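Long-range contact in DegV family protein (Streptococcus agalactiae, PDB 3LUP), which binds a long-chain fatty acid, here elaidic acid, and may take part in lipid transport or fatty acid metabolism: residues A[7-12]-A[89-94]. Numbering follows the deposited sequence.
Sequences ALITDT and GLFIAA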
ATOM      1  N   ALA A   7      -1.749  -1.789 -20.343  1.00 30.25           N
ATOM      2  CA  ALA A   7      -1.203  -0.721 -19.532  1.00 30.23           C
ATOM      3  C   ALA A   7      -1.418  -1.038 -18.065  1.00 30.77           C
ATOM      4  O   ALA A   7      -2.421  -1.676 -17.685  1.00 30.78           O
ATOM      5  CB  ALA A   7      -1.835   0.580 -19.879  1.00 29.96           C
ATOM      6  N   LEU A   8      -0.475  -0.596 -17.241  1.00 30.92           N
ATOM      7  CA  LEU A   8      -0.646  -0.708 -15.811  1.00 31.80           C
ATOM      8  C   LEU A   8      -0.732   0.625 -15.102  1.00 32.13           C
ATOM      9  O   LEU A   8       0.173   1.463 -15.199  1.00 31.97           O
ATOM     10  CB  LEU A   8       0.414  -1.618 -15.176  1.00 31.92           C
ATOM     11  CG  LEU A   8      -0.244  -2.982 -14.983  1.00 32.44           C
ATOM     12  CD1 LEU A   8       0.162  -3.923 -16.098  1.00 31.97           C
ATOM     13  CD2 LEU A   8       0.029  -3.571 -13.615  1.00 32.12           C
ATOM     14  N   ILE A   9      -1.844   0.822 -14.396  1.00 32.45           N
ATOM     15  CA  ILE A   9      -2.016   2.050 -13.630  1.00 33.02           C
ATOM     16  C   ILE A   9      -2.079   1.786 -12.124  1.00 33.05           C
ATOM     17  O   ILE A   9      -2.737   0.836 -11.643  1.00 32.37           O
ATOM     18  CB  ILE A   9      -3.227   2.905 -14.103  1.00 33.08           C
ATOM     19  CG1 ILE A   9      -3.083   3.294 -15.569  1.00 34.40           C
ATOM     20  CG2 ILE A   9      -3.302   4.201 -13.338  1.00 32.79           C
ATOM     21  CD1 ILE A   9      -3.600   2.281 -16.538  1.00 36.96           C
ATOM     22  N   THR A  10      -1.361   2.644 -11.405  1.00 32.92           N
ATOM     23  CA  THR A  10      -1.286   2.590  -9.966  1.00 33.06           C
ATOM     24  C   THR A  10      -1.159   4.000  -9.423  1.00 32.89           C
ATOM     25  O   THR A  10      -1.220   4.953 -10.181  1.00 32.92           O
ATOM     26  CB  THR A  10      -0.109   1.705  -9.496  1.00 33.08           C
ATOM     27  OG1 THR A  10      -0.142   1.607  -8.063  1.00 33.94           O
ATOM     28  CG2 THR A  10       1.226   2.275  -9.952  1.00 32.22           C
ATOM     29  N   ASP A  11      -0.997   4.131  -8.113  1.00 32.95           N
ATOM     30  CA  ASP A  11      -0.833   5.436  -7.510  1.00 33.62           C
ATOM     31  C   ASP A  11       0.456   5.436  -6.715  1.00 33.43           C
ATOM     32  O   ASP A  11       1.088   4.406  -6.564  1.00 33.64           O
ATOM     33  CB  ASP A  11      -2.048   5.802  -6.650  1.00 33.76           C
ATOM     34  CG  ASP A  11      -2.419   4.703  -5.659  1.00 36.66           C
ATOM     35  OD1 ASP A  11      -1.551   4.326  -4.819  1.00 36.80           O
ATOM     36  OD2 ASP A  11      -3.583   4.218  -5.734  1.00 38.19           O
ATOM     37  N   THR A  12       0.855   6.600  -6.228  1.00 33.54           N
ATOM     38  CA  THR A  12       2.141   6.749  -5.563  1.00 33.57           C
ATOM     39  C   THR A  12       2.211   6.093  -4.171  1.00 33.76           C
ATOM     40  O   THR A  12       3.282   6.070  -3.563  1.00 33.92           O
ATOM     41  CB  THR A  12       2.560   8.215  -5.461  1.00 33.19           C
ATOM     42  OG1 THR A  12       1.597   8.914  -4.676  1.00 34.45           O
ATOM     43  CG2 THR A  12       2.640   8.846  -6.837  1.00 32.68           C
ATOM     44  N   GLY A  89      -5.821  -1.575 -13.470  1.00 31.67           N
ATOM     45  CA  GLY A  89      -5.639  -0.522 -12.471  1.00 31.76           C
ATOM     46  C   GLY A  89      -5.560  -1.145 -11.092  1.00 32.23           C
ATOM     47  O   GLY A  89      -6.532  -1.765 -10.624  1.00 32.02           O
ATOM     48  N   LEU A  90      -4.390  -0.995 -10.463  1.00 32.32           N
ATOM     49  CA  LEU A  90      -4.102  -1.544  -9.123  1.00 32.41           C
ATOM     50  C   LEU A  90      -3.790  -0.425  -8.111  1.00 32.40           C
ATOM     51  O   LEU A  90      -2.632  -0.035  -7.902  1.00 31.20           O
ATOM     52  CB  LEU A  90      -2.954  -2.551  -9.184  1.00 32.35           C
ATOM     53  CG  LEU A  90      -3.190  -3.851  -9.950  1.00 32.86           C
ATOM     54  CD1 LEU A  90      -1.902  -4.662  -9.980  1.00 33.68           C
ATOM     55  CD2 LEU A  90      -4.319  -4.659  -9.337  1.00 32.58           C
ATOM     56  N   PHE A  91      -4.854   0.084  -7.500  1.00 33.00           N
ATOM     57  CA  PHE A  91      -4.759   1.235  -6.628  1.00 33.77           C
ATOM     58  C   PHE A  91      -4.922   0.861  -5.158  1.00 34.56           C
ATOM     59  O   PHE A  91      -5.352  -0.256  -4.820  1.00 34.52           O
ATOM     60  CB  PHE A  91      -5.813   2.273  -7.012  1.00 33.70           C
ATOM     61  CG  PHE A  91      -5.811   2.625  -8.468  1.00 33.74           C
ATOM     62  CD1 PHE A  91      -4.807   3.437  -8.998  1.00 33.35           C
ATOM     63  CD2 PHE A  91      -6.810   2.139  -9.310  1.00 32.52           C
ATOM     64  CE1 PHE A  91      -4.786   3.748 -10.345  1.00 33.83           C
ATOM     65  CE2 PHE A  91      -6.816   2.451 -10.651  1.00 33.75           C
ATOM     66  CZ  PHE A  91      -5.796   3.257 -11.183  1.00 34.77           C
ATOM     67  N   ILE A  92      -4.562   1.821  -4.305  1.00 34.94           N
ATOM     68  CA  ILE A  92      -4.822   1.805  -2.868  1.00 35.42           C
ATOM     69  C   ILE A  92      -6.166   1.125  -2.459  1.00 35.59           C
ATOM     70  O   ILE A  92      -7.201   1.290  -3.126  1.00 35.50           O
ATOM     71  CB  ILE A  92      -4.703   3.265  -2.330  1.00 35.59           C
ATOM     72  CG1 ILE A  92      -4.765   3.325  -0.809  1.00 36.55           C
ATOM     73  CG2 ILE A  92      -5.760   4.178  -2.945  1.00 35.81           C
ATOM     74  CD1 ILE A  92      -3.963   4.482  -0.220  1.00 37.45           C
ATOM     75  N   ALA A  93      -6.121   0.345  -1.374  1.00 35.45           N
ATOM     76  CA  ALA A  93      -7.291  -0.341  -0.788  1.00 35.34           C
ATOM     77  C   ALA A  93      -8.593   0.460  -0.732  1.00 35.27           C
ATOM     78  O   ALA A  93      -8.616   1.577  -0.222  1.00 36.02           O
ATOM     79  CB  ALA A  93      -6.937  -0.809   0.620  1.00 35.36           C
ATOM     80  N   ALA A  94      -9.681  -0.131  -1.218  1.00 35.18           N
ATOM     81  CA  ALA A  94     -11.051   0.413  -1.050  1.00 34.68           C
ATOM     82  C   ALA A  94     -11.399   0.781   0.402  1.00 34.80           C
ATOM     83  O   ALA A  94     -12.144   1.726   0.641  1.00 34.54           O
ATOM     84  CB  ALA A  94     -12.087  -0.585  -1.589  1.00 34.26           C
TER
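I9 and G89 form a parallel beta bridge, and L90 N donates a nearly straight hydrogen bond of 2.7 Å to I9 O. After the bridge, side chains of 7-12 make the further bonds to the backbone of 89-94. With chi1 at -176° the hydroxyl of T10 lies opposite its own N, which carries it to L90 O; the bond from T10 OG1 to L90 O is 3.0 Å. L90 O also accepts from Q127 NE2 of helix 124-138. D11 OD2 takes the N-H of I92 on its syn lone pair, 3.0 Å from I92 N. The other oxygen, OD1, is hydrogen-bonded to S13 OG. This holds the carboxylate at both oxygens.

The F91 ring is the densely packed part. I9 CG2 meets the ring at CE1 and CZ, I9 O sits over one face near the rim, and D11 OD2 lies at the edge in the ring plane. F99 makes an edge-to-face contact with the same ring. On the helix 124-138 side the fit is looser: L8 CD2 and L90 CD1 are 4.3 Å apart. Solvent is reached past D11, at T12.

The pairing joins neighbouring strands 6-11 and 86-89 of the four-stranded parallel sheet in this DegV fold. The loop after strand 86-89 brings I92 into the elaidic acid pocket.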